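Local coordinates for envelope protein (White spot syndrome virus, PDB 7DDA) that probably binds heparin through sulfate-binding sites in its C-terminal domain, the part present here, at residues A[30-35]-A[166-171]; A[105-110]-A[140-145]; A[116-121]-A[160-165]; A[133-138]-A[146-151]. All blocks are in the same frame, centred on the assembly; numbering follows the deposited sequence.

Interaction 1: residues A[30-35]-A[166-171]; sequences SKTATV and FLNCWT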
# COMPACT_ATOMS: atom_id res chain seq x y z
N SER A 30 0.83 -24.15 1.78
CA SER A 30 0.45 -22.86 1.20
C SER A 30 1.29 -21.75 1.82
O SER A 30 1.58 -21.78 3.02
CB SER A 30 -1.04 -22.59 1.42
OG SER A 30 -1.39 -21.30 0.95
N LYS A 31 1.69 -20.77 1.01
CA LYS A 31 2.61 -19.73 1.44
C LYS A 31 2.27 -18.40 0.78
O LYS A 31 1.74 -18.36 -0.34
CB LYS A 31 4.07 -20.10 1.11
CG LYS A 31 4.57 -21.39 1.73
CD LYS A 31 5.53 -21.13 2.88
CE LYS A 31 6.43 -22.33 3.10
NZ LYS A 31 6.98 -22.36 4.48
N THR A 32 2.57 -17.31 1.49
CA THR A 32 2.45 -15.97 0.94
C THR A 32 3.70 -15.16 1.26
O THR A 32 4.36 -15.38 2.28
CB THR A 32 1.21 -15.21 1.45
OG1 THR A 32 1.22 -15.15 2.88
CG2 THR A 32 -0.09 -15.85 0.98
N ALA A 33 4.03 -14.23 0.37
CA ALA A 33 5.15 -13.33 0.56
C ALA A 33 4.83 -11.98 -0.08
O ALA A 33 4.06 -11.90 -1.05
CB ALA A 33 6.45 -13.89 -0.03
N THR A 34 5.43 -10.94 0.48
CA THR A 34 5.38 -9.59 -0.06
C THR A 34 6.80 -9.18 -0.41
O THR A 34 7.69 -9.26 0.44
CB THR A 34 4.79 -8.60 0.96
OG1 THR A 34 3.45 -9.01 1.29
CG2 THR A 34 4.78 -7.18 0.40
N VAL A 35 7.01 -8.75 -1.65
CA VAL A 35 8.33 -8.33 -2.11
C VAL A 35 8.21 -6.89 -2.62
O VAL A 35 7.39 -6.60 -3.51
CB VAL A 35 8.88 -9.28 -3.19
CG1 VAL A 35 10.31 -8.94 -3.55
CG2 VAL A 35 8.79 -10.72 -2.70
N PHE A 166 2.44 -9.05 -4.24
CA PHE A 166 1.72 -9.82 -3.23
C PHE A 166 1.55 -11.24 -3.75
O PHE A 166 0.68 -11.51 -4.59
CB PHE A 166 0.38 -9.17 -2.90
CG PHE A 166 0.52 -7.71 -2.51
CD1 PHE A 166 1.11 -7.36 -1.32
CD2 PHE A 166 0.09 -6.71 -3.36
CE1 PHE A 166 1.24 -6.03 -0.95
CE2 PHE A 166 0.22 -5.39 -3.01
CZ PHE A 166 0.79 -5.04 -1.80
N LEU A 167 2.37 -12.15 -3.22
CA LEU A 167 2.53 -13.49 -3.76
C LEU A 167 1.78 -14.52 -2.92
O LEU A 167 1.90 -14.54 -1.69
CB LEU A 167 4.02 -13.83 -3.84
CG LEU A 167 4.69 -13.06 -4.98
CD1 LEU A 167 6.16 -12.93 -4.73
CD2 LEU A 167 4.46 -13.78 -6.30
N ASN A 168 1.00 -15.36 -3.59
CA ASN A 168 0.24 -16.42 -2.93
C ASN A 168 0.52 -17.73 -3.67
O ASN A 168 0.04 -17.93 -4.79
CB ASN A 168 -1.25 -16.11 -2.91
CG ASN A 168 -2.05 -17.13 -2.12
OD1 ASN A 168 -3.25 -17.28 -2.31
ND2 ASN A 168 -1.36 -17.88 -1.26
N CYS A 169 1.28 -18.62 -3.03
CA CYS A 169 1.77 -19.83 -3.65
C CYS A 169 1.32 -21.08 -2.89
O CYS A 169 1.14 -21.05 -1.66
CB CYS A 169 3.29 -19.81 -3.75
SG CYS A 169 3.90 -18.36 -4.61
N TRP A 170 1.16 -22.18 -3.62
CA TRP A 170 0.70 -23.43 -3.03
C TRP A 170 1.23 -24.60 -3.84
O TRP A 170 1.72 -24.44 -4.96
CB TRP A 170 -0.83 -23.46 -2.98
CG TRP A 170 -1.45 -23.46 -4.32
CD1 TRP A 170 -1.75 -24.54 -5.08
CD2 TRP A 170 -1.84 -22.31 -5.08
NE1 TRP A 170 -2.30 -24.14 -6.28
CE2 TRP A 170 -2.38 -22.77 -6.30
CE3 TRP A 170 -1.80 -20.93 -4.86
CZ2 TRP A 170 -2.87 -21.91 -7.29
CZ3 TRP A 170 -2.29 -20.08 -5.84
CH2 TRP A 170 -2.81 -20.58 -7.03
N THR A 171 1.14 -25.80 -3.26
CA THR A 171 1.56 -27.03 -3.93
C THR A 171 0.36 -27.86 -4.36
O THR A 171 -0.76 -27.63 -3.89
CB THR A 171 2.44 -27.89 -3.04
OG1 THR A 171 1.71 -28.21 -1.85
CG2 THR A 171 3.69 -27.15 -2.66

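Interaction 2: residues A[105-110]-A[140-145]; sequences KKAGYT and IDENEE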
# COMPACT_ATOMS: atom_id res chain seq x y z
N LYS A 105 10.33 -19.37 -8.90
CA LYS A 105 11.46 -20.28 -8.80
C LYS A 105 11.27 -21.32 -7.70
O LYS A 105 12.24 -21.95 -7.28
CB LYS A 105 12.74 -19.50 -8.55
CG LYS A 105 13.05 -18.50 -9.63
CD LYS A 105 13.50 -19.22 -10.86
CE LYS A 105 14.99 -19.08 -11.01
NZ LYS A 105 15.49 -19.88 -12.14
N LYS A 106 10.04 -21.51 -7.22
CA LYS A 106 9.76 -22.42 -6.12
C LYS A 106 9.42 -23.80 -6.68
O LYS A 106 8.33 -23.99 -7.25
CB LYS A 106 8.62 -21.90 -5.26
CG LYS A 106 9.03 -20.91 -4.23
CD LYS A 106 7.87 -20.61 -3.31
CE LYS A 106 7.79 -21.64 -2.21
NZ LYS A 106 9.10 -21.76 -1.52
N ALA A 107 10.32 -24.76 -6.49
CA ALA A 107 10.04 -26.11 -6.94
C ALA A 107 8.78 -26.64 -6.26
O ALA A 107 8.65 -26.57 -5.04
CB ALA A 107 11.23 -27.02 -6.67
N GLY A 108 7.84 -27.13 -7.07
CA GLY A 108 6.59 -27.65 -6.58
C GLY A 108 5.42 -26.68 -6.58
O GLY A 108 4.27 -27.12 -6.60
N TYR A 109 5.69 -25.37 -6.59
CA TYR A 109 4.65 -24.39 -6.29
C TYR A 109 4.06 -23.74 -7.54
O TYR A 109 4.76 -23.49 -8.53
CB TYR A 109 5.18 -23.30 -5.36
CG TYR A 109 5.33 -23.75 -3.93
CD1 TYR A 109 6.43 -24.48 -3.51
CD2 TYR A 109 4.35 -23.43 -2.98
CE1 TYR A 109 6.56 -24.89 -2.19
CE2 TYR A 109 4.48 -23.82 -1.66
CZ TYR A 109 5.58 -24.55 -1.27
OH TYR A 109 5.69 -24.93 0.05
N THR A 110 2.76 -23.48 -7.48
CA THR A 110 2.05 -22.60 -8.39
C THR A 110 1.76 -21.31 -7.63
O THR A 110 1.53 -21.34 -6.42
CB THR A 110 0.76 -23.26 -8.87
OG1 THR A 110 1.07 -24.52 -9.46
CG2 THR A 110 0.03 -22.38 -9.90
N ILE A 140 0.87 -18.99 -12.09
CA ILE A 140 2.23 -18.88 -12.59
C ILE A 140 2.96 -20.12 -12.11
O ILE A 140 3.26 -20.25 -10.92
CB ILE A 140 2.95 -17.61 -12.12
CG1 ILE A 140 2.25 -16.34 -12.62
CG2 ILE A 140 4.39 -17.59 -12.61
CD1 ILE A 140 2.75 -15.07 -11.94
N ASP A 141 3.23 -21.04 -13.03
CA ASP A 141 3.86 -22.30 -12.68
C ASP A 141 5.33 -22.10 -12.39
O ASP A 141 5.87 -21.00 -12.52
CB ASP A 141 3.65 -23.32 -13.79
CG ASP A 141 2.22 -23.73 -13.92
OD1 ASP A 141 1.59 -23.90 -12.85
OD2 ASP A 141 1.74 -23.86 -15.06
N GLU A 142 6.00 -23.17 -11.99
CA GLU A 142 7.43 -23.08 -11.71
C GLU A 142 8.19 -22.75 -12.99
O GLU A 142 7.94 -23.34 -14.04
CB GLU A 142 7.94 -24.37 -11.10
CG GLU A 142 9.38 -24.28 -10.66
CD GLU A 142 9.99 -25.64 -10.33
OE1 GLU A 142 9.22 -26.63 -10.23
OE2 GLU A 142 11.23 -25.70 -10.18
N ASN A 143 9.08 -21.77 -12.89
CA ASN A 143 9.90 -21.21 -13.96
C ASN A 143 9.07 -20.46 -15.00
O ASN A 143 9.62 -19.98 -16.00
CB ASN A 143 10.76 -22.27 -14.64
CG ASN A 143 11.92 -22.69 -13.76
OD1 ASN A 143 12.62 -21.83 -13.20
ND2 ASN A 143 12.10 -23.99 -13.59
N GLU A 144 7.77 -20.31 -14.78
CA GLU A 144 7.00 -19.39 -15.59
C GLU A 144 7.10 -17.97 -15.01
O GLU A 144 7.32 -17.79 -13.81
CB GLU A 144 5.56 -19.86 -15.67
CG GLU A 144 4.70 -18.96 -16.51
CD GLU A 144 3.28 -19.42 -16.55
OE1 GLU A 144 2.98 -20.46 -15.89
OE2 GLU A 144 2.48 -18.74 -17.23
N GLU A 145 6.98 -16.97 -15.87
CA GLU A 145 7.07 -15.57 -15.45
C GLU A 145 5.70 -14.90 -15.55
O GLU A 145 4.87 -15.24 -16.40
CB GLU A 145 8.06 -14.77 -16.30
CG GLU A 145 7.55 -14.48 -17.71
CD GLU A 145 8.50 -13.64 -18.57
OE1 GLU A 145 9.53 -13.14 -18.04
OE2 GLU A 145 8.20 -13.50 -19.78

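Interaction 3: residues A[116-121]-A[160-165]; sequences FAEIES and KLIIYF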
# COMPACT_ATOMS: atom_id res chain seq x y z
N PHE A 116 0.94 -3.57 -6.49
CA PHE A 116 0.70 -2.17 -6.23
C PHE A 116 2.00 -1.42 -6.53
O PHE A 116 3.09 -1.93 -6.25
CB PHE A 116 0.25 -1.95 -4.78
CG PHE A 116 0.18 -0.50 -4.38
CD1 PHE A 116 -0.72 0.35 -5.00
CD2 PHE A 116 1.08 0.02 -3.46
CE1 PHE A 116 -0.77 1.69 -4.66
CE2 PHE A 116 1.03 1.36 -3.11
CZ PHE A 116 0.10 2.20 -3.71
N ALA A 117 1.89 -0.23 -7.11
CA ALA A 117 3.07 0.55 -7.44
C ALA A 117 2.82 2.03 -7.17
O ALA A 117 1.69 2.51 -7.28
CB ALA A 117 3.48 0.34 -8.90
N GLU A 118 3.89 2.73 -6.81
CA GLU A 118 3.81 4.15 -6.45
C GLU A 118 5.15 4.82 -6.71
O GLU A 118 6.21 4.21 -6.58
CB GLU A 118 3.32 4.31 -5.00
CG GLU A 118 4.09 3.55 -3.87
CD GLU A 118 5.19 4.31 -3.15
OE1 GLU A 118 5.22 5.54 -3.25
OE2 GLU A 118 5.96 3.68 -2.39
N ILE A 119 5.08 6.08 -7.16
CA ILE A 119 6.27 6.88 -7.41
C ILE A 119 6.80 7.45 -6.10
O ILE A 119 6.05 8.05 -5.33
CB ILE A 119 5.97 7.99 -8.42
CG1 ILE A 119 5.37 7.42 -9.70
CG2 ILE A 119 7.23 8.82 -8.71
CD1 ILE A 119 6.39 6.92 -10.66
N GLU A 120 8.07 7.25 -5.84
CA GLU A 120 8.73 7.79 -4.66
C GLU A 120 9.66 8.90 -5.10
O GLU A 120 10.60 8.68 -5.85
CB GLU A 120 9.51 6.70 -3.92
CG GLU A 120 9.88 7.07 -2.54
CD GLU A 120 10.74 6.02 -1.92
OE1 GLU A 120 10.19 5.11 -1.25
OE2 GLU A 120 11.98 6.09 -2.12
N SER A 121 9.39 10.09 -4.61
CA SER A 121 9.93 11.32 -5.15
C SER A 121 10.10 12.31 -4.00
O SER A 121 9.35 12.27 -3.02
CB SER A 121 8.99 11.90 -6.21
OG SER A 121 9.37 13.22 -6.54
N LYS A 160 11.85 7.35 -8.05
CA LYS A 160 11.86 5.89 -8.07
C LYS A 160 10.45 5.33 -8.24
O LYS A 160 9.45 5.94 -7.84
CB LYS A 160 12.47 5.31 -6.79
CG LYS A 160 13.90 5.79 -6.47
CD LYS A 160 14.85 5.47 -7.61
CE LYS A 160 16.29 5.83 -7.28
NZ LYS A 160 17.20 5.41 -8.38
N LEU A 161 10.39 4.14 -8.82
CA LEU A 161 9.18 3.33 -8.88
C LEU A 161 9.29 2.24 -7.82
O LEU A 161 10.25 1.47 -7.81
CB LEU A 161 8.99 2.74 -10.27
CG LEU A 161 7.77 1.84 -10.55
CD1 LEU A 161 6.46 2.59 -10.33
CD2 LEU A 161 7.85 1.30 -11.96
N ILE A 162 8.33 2.21 -6.90
CA ILE A 162 8.27 1.18 -5.87
C ILE A 162 7.12 0.24 -6.23
O ILE A 162 5.96 0.68 -6.31
CB ILE A 162 8.10 1.77 -4.46
CG1 ILE A 162 9.07 2.94 -4.24
CG2 ILE A 162 8.34 0.72 -3.42
CD1 ILE A 162 10.55 2.56 -4.29
N ILE A 163 7.44 -1.02 -6.48
CA ILE A 163 6.46 -2.03 -6.86
C ILE A 163 6.33 -3.04 -5.73
O ILE A 163 7.34 -3.55 -5.22
CB ILE A 163 6.84 -2.74 -8.17
CG1 ILE A 163 7.27 -1.76 -9.24
CG2 ILE A 163 5.69 -3.59 -8.66
CD1 ILE A 163 7.98 -2.46 -10.41
N TYR A 164 5.09 -3.34 -5.36
CA TYR A 164 4.81 -4.30 -4.30
C TYR A 164 4.19 -5.53 -4.95
O TYR A 164 3.18 -5.43 -5.65
CB TYR A 164 3.88 -3.70 -3.24
CG TYR A 164 4.40 -2.43 -2.57
CD1 TYR A 164 4.45 -1.22 -3.27
CD2 TYR A 164 4.82 -2.43 -1.25
CE1 TYR A 164 4.93 -0.06 -2.67
CE2 TYR A 164 5.30 -1.27 -0.64
CZ TYR A 164 5.35 -0.09 -1.35
OH TYR A 164 5.82 1.08 -0.76
N PHE A 165 4.83 -6.68 -4.75
CA PHE A 165 4.34 -7.95 -5.27
C PHE A 165 3.73 -8.73 -4.12
O PHE A 165 4.43 -9.05 -3.15
CB PHE A 165 5.47 -8.76 -5.92
CG PHE A 165 6.11 -8.07 -7.08
CD1 PHE A 165 7.11 -7.12 -6.88
CD2 PHE A 165 5.75 -8.38 -8.37
CE1 PHE A 165 7.70 -6.49 -7.96
CE2 PHE A 165 6.34 -7.75 -9.44
CZ PHE A 165 7.32 -6.81 -9.23

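Interaction 4: residues A[133-138]-A[146-151]; sequences AENNRD and GKYGFL. With SO4 (sulfate ion), chain B.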
# COMPACT_ATOMS: atom_id res chain seq x y z
N ALA A 133 -0.39 -1.64 -17.37
CA ALA A 133 -0.40 -2.20 -18.71
C ALA A 133 -0.42 -3.72 -18.60
O ALA A 133 -1.44 -4.29 -18.20
CB ALA A 133 0.81 -1.72 -19.53
N GLU A 134 0.69 -4.38 -18.93
CA GLU A 134 0.81 -5.81 -18.69
C GLU A 134 0.56 -6.13 -17.22
O GLU A 134 1.10 -5.48 -16.32
CB GLU A 134 2.19 -6.32 -19.09
CG GLU A 134 2.47 -6.33 -20.58
CD GLU A 134 3.04 -5.02 -21.08
OE1 GLU A 134 2.89 -3.98 -20.41
OE2 GLU A 134 3.68 -5.04 -22.15
N ASN A 135 -0.24 -7.16 -16.98
CA ASN A 135 -0.53 -7.60 -15.62
C ASN A 135 -1.00 -9.05 -15.68
O ASN A 135 -2.12 -9.31 -16.13
CB ASN A 135 -1.60 -6.72 -14.99
CG ASN A 135 -1.73 -6.95 -13.51
OD1 ASN A 135 -1.54 -8.06 -13.03
ND2 ASN A 135 -2.08 -5.90 -12.78
N ASN A 136 -0.18 -9.98 -15.20
CA ASN A 136 -0.57 -11.39 -15.20
C ASN A 136 -1.36 -11.71 -13.94
O ASN A 136 -0.80 -11.78 -12.83
CB ASN A 136 0.67 -12.27 -15.33
CG ASN A 136 0.33 -13.74 -15.48
OD1 ASN A 136 -0.81 -14.15 -15.24
ND2 ASN A 136 1.30 -14.53 -15.91
N ARG A 137 -2.65 -11.95 -14.10
CA ARG A 137 -3.53 -12.30 -13.00
C ARG A 137 -3.71 -13.80 -12.83
O ARG A 137 -4.41 -14.23 -11.91
CB ARG A 137 -4.91 -11.65 -13.21
CG ARG A 137 -4.83 -10.16 -13.13
CD ARG A 137 -5.92 -9.47 -13.89
NE ARG A 137 -5.83 -8.02 -13.69
CZ ARG A 137 -5.96 -7.40 -12.52
NH1 ARG A 137 -6.26 -8.06 -11.40
NH2 ARG A 137 -5.83 -6.08 -12.48
N ASP A 138 -3.10 -14.60 -13.70
CA ASP A 138 -3.36 -16.03 -13.72
C ASP A 138 -2.37 -16.77 -12.85
O ASP A 138 -1.50 -16.20 -12.20
CB ASP A 138 -3.30 -16.56 -15.15
CG ASP A 138 -4.17 -15.76 -16.08
OD1 ASP A 138 -5.35 -15.52 -15.72
OD2 ASP A 138 -3.67 -15.37 -17.16
N GLY A 146 5.49 -13.95 -14.64
CA GLY A 146 4.45 -12.94 -14.79
C GLY A 146 5.08 -11.61 -15.17
O GLY A 146 6.11 -11.21 -14.62
N LYS A 147 4.46 -10.93 -16.13
CA LYS A 147 4.95 -9.64 -16.62
C LYS A 147 4.05 -8.52 -16.12
O LYS A 147 2.82 -8.60 -16.24
CB LYS A 147 5.02 -9.62 -18.15
CG LYS A 147 5.96 -10.69 -18.70
CD LYS A 147 6.33 -10.47 -20.17
CE LYS A 147 5.11 -10.44 -21.08
NZ LYS A 147 4.36 -11.70 -21.12
N TYR A 148 4.67 -7.46 -15.59
CA TYR A 148 3.95 -6.33 -15.00
C TYR A 148 4.49 -5.03 -15.58
O TYR A 148 5.67 -4.70 -15.41
CB TYR A 148 4.08 -6.39 -13.47
CG TYR A 148 3.50 -7.71 -13.01
CD1 TYR A 148 2.12 -7.90 -12.97
CD2 TYR A 148 4.31 -8.80 -12.74
CE1 TYR A 148 1.57 -9.11 -12.62
CE2 TYR A 148 3.76 -10.03 -12.38
CZ TYR A 148 2.39 -10.18 -12.33
OH TYR A 148 1.84 -11.38 -11.98
N GLY A 149 3.63 -4.30 -16.28
CA GLY A 149 4.03 -3.11 -17.02
C GLY A 149 3.37 -1.85 -16.47
O GLY A 149 2.18 -1.85 -16.14
N PHE A 150 4.15 -0.78 -16.39
CA PHE A 150 3.68 0.46 -15.81
C PHE A 150 3.92 1.60 -16.79
O PHE A 150 5.01 1.72 -17.35
CB PHE A 150 4.36 0.70 -14.48
CG PHE A 150 4.20 -0.45 -13.53
CD1 PHE A 150 3.04 -0.59 -12.78
CD2 PHE A 150 5.17 -1.44 -13.44
CE1 PHE A 150 2.87 -1.66 -11.92
CE2 PHE A 150 5.01 -2.52 -12.58
CZ PHE A 150 3.86 -2.63 -11.82
N LEU A 151 2.89 2.41 -17.02
CA LEU A 151 3.03 3.66 -17.75
C LEU A 151 3.17 4.78 -16.73
O LEU A 151 2.26 4.99 -15.93
CB LEU A 151 1.81 3.92 -18.64
CG LEU A 151 1.81 5.14 -19.55
CD1 LEU A 151 3.01 5.19 -20.52
CD2 LEU A 151 0.49 5.22 -20.30
S SO4 B . 2.59 -12.51 -18.43
O1 SO4 B . 1.25 -12.89 -18.87
O2 SO4 B . 2.98 -13.32 -17.30
O3 SO4 B . 2.49 -11.12 -18.00
O4 SO4 B . 3.52 -12.63 -19.52

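Interaction 1: residues A[30-35]-A[166-171]
The side chains of Thr32 and Asn168 lie slantwise across each other on one face of an antiparallel strand pair, with Thr32 CG2 3.3 Å from Asn168 ND2. Asn168 has CG anti to its own backbone N (chi1 -175°), which carries the amide across to the neighbouring strand. There ND2 donates to the carbonyl of the residue before Thr32, with 3.3 Å between Asn168 ND2 and Lys31 O. The acceptor lies almost in the amide plane of Asn168, yet ND2 stands above the carbonyl plane of Lys31, 47° out of it. The regular strand bond from Cys169 N to Lys31 O, 2.7 Å long, runs close to the carbonyl axis, so two donors grip this one oxygen. On the same face Thr34 and Phe166 point the same way, side by side, and Thr34 OG1 sits at the ring edge, 3.9 Å from Phe166 CD1. Tyr50 of a second subunit packs on Asn168 and hydrogen-bonds to Phe166 O. The other face carries Lys31, Ala33, Leu167 and Cys169; Leu167 CB lies 3.4 Å from Ala33 O, and the side chain slants past Val35 so that Leu167 CD1 comes 4.0 Å from Val35 CG2. Backbone bonds between Ala33 and Leu167 continue the pairing, and the strand segments run at 163°. Leu167 and Cys169 face Phe80 of the second sheet. Strands 30-40 and 160-170 are the two central strands of a four-stranded antiparallel sheet, flanked by 46-52 and 110-120, and a disulfide joins Cys169 to Cys111 on strand 110-120.

Interaction 2: residues A[105-110]-A[140-145]
Glu142 reaches across to the backbone of Ala107 and Gly108, its carboxylate carbon CD lying 3.4 Å from Ala107 CA. The chain is extended, with CG anti to the backbone N (chi1 -174°), and OE1 takes a weak hydrogen bond from Gly108 N at 3.5 Å. Beside it, Thr110 and Asp141 point the same way, and Thr110 OG1 gives a second weak bond to Asp141 OD1, also 3.5 Å. At the far end the bent chain of Lys105 crosses Asn143 at a slant, bringing Lys105 CD to 3.6 Å from Asn143 OD1; the Lys105 side chain also lies close to a bound sulfate. Behind these contacts stand two type II turns, Lys106 to Tyr109 and Asp141 to Glu144, each closed by its own backbone bond. The second is braced further by Asp141 N donating to Glu144 OE1 (2.9 Å), from above the carboxylate plane. Asn104 ties the two loops together, its side-chain ND2 bonding to both Tyr109 O and Ile140 O, while Arg103 holds Asn143 O. This surface contact therefore joins the loop before strand 110-120 to the one before strand 145-153. Since the direct links between the segments are long and polar, the docking probably owes more to the turns and to Asn104.

Interaction 3: residues A[116-121]-A[160-165]
Residues 116-120 and 160-165 pair as antiparallel strands, their segment axes at 166° and 4.6 Å apart, with Phe116, Glu118 and Glu120 forming hydrogen-bonded pairs with Tyr164, Ile162 and Lys160. The pairing joins strand 110-120, outermost in its sheet within the chain, to strand 160-170 in one sheet of the two-sheet beta sandwich. On the face bearing these six residues, Phe116 and Tyr164 extend the same way, side by side. Their rings are turned obliquely, the planes 38° apart, and touch where Phe116 CD2 lies 3.6 Å from Tyr164 CD1. Glu118 takes a folded route: its CG sits between the backbone N and carbonyl carbon (chi1 54°), and a further bend brings the carboxylate alongside Ile162, with Glu118 OE2 3.5 Å from Ile162 CB. The same oxygen meets the edge of the Tyr164 ring in its plane, 3.1 Å from Tyr164 OH, close enough for a hydrogen bond. Glu120 stretches out instead, its CB 3.8 Å from Ile162 CG1, and its carboxylate goes on to a salt bridge with Arg137 of a third subunit. Lys160 turns away to bridge Asp40 and Asp47. Phe116 makes edge-to-face contacts with Phe116 of both other subunits, which places the Phe116 end of this face where the three subunits meet. The opposite face is apolar and turned to the second sheet, where Phe150 packs on Ala117, Leu161 and Ile163. There Leu161 CD1 reaches diagonally to within 4.0 Å of Ala117 CB.

Interaction 4: residues A[133-138]-A[146-151]
Tyr148 and Asn136 make the firm side of this contact: Tyr148 OH donates to Asn136 O over 2.8 Å, in the carbonyl plane and on a lone pair. Asn135 OD1 lies against the ring edge, in its plane, 3.3 Å from Tyr148 CE1, with the amide turned 79° from the ring. Gly149 bonds through its N and O to two successive residues, Gly149 N to Glu134 O (2.8 Å) and Gly149 O to Ala133 N (2.9 Å). Tyr148 is buried against Cys113, Ile115 and Phe165 of the other sheet. The other side is looser. Asn136 N reaches Lys147 O only by a weak bond of 3.5 Å, and the exposed chain of Lys147, bent twice near its end, curls along a sulfate ion. Lys147 N donates to sulfate O3 (2.7 Å); Asn136 ND2 and the lysine amino group also lie on the ion, though at distances too short to be taken literally. Asn136 CG is anti to its backbone N (chi1 -174°), and the Asx turn, with Asn136 OD1 accepting from Asp138 N, engages one side of the amide and is consistent with ND2 being turned to the ion. The whole is a beta hairpin with an anion site at its flank, consistent with the sulfate sites linked to heparin binding.

Interactions 1 and 3 share strand 160-170, pairing its later half with 30-35 and its earlier half with 116-121, so that together they join three successive strands of one sheet. Interaction 4 belongs to the second sheet and meets interaction 3 across the apolar interior, while its other side carries the sulfate. Interaction 2 is the surface contact, made of turns and weak polar links, and it abuts the end of interaction 1 where Thr110 bonds to Trp170. Subunit contacts also separate them: interactions 1, 3 and 4 reach other chains of the trimer, whereas no other chain touches interaction 2.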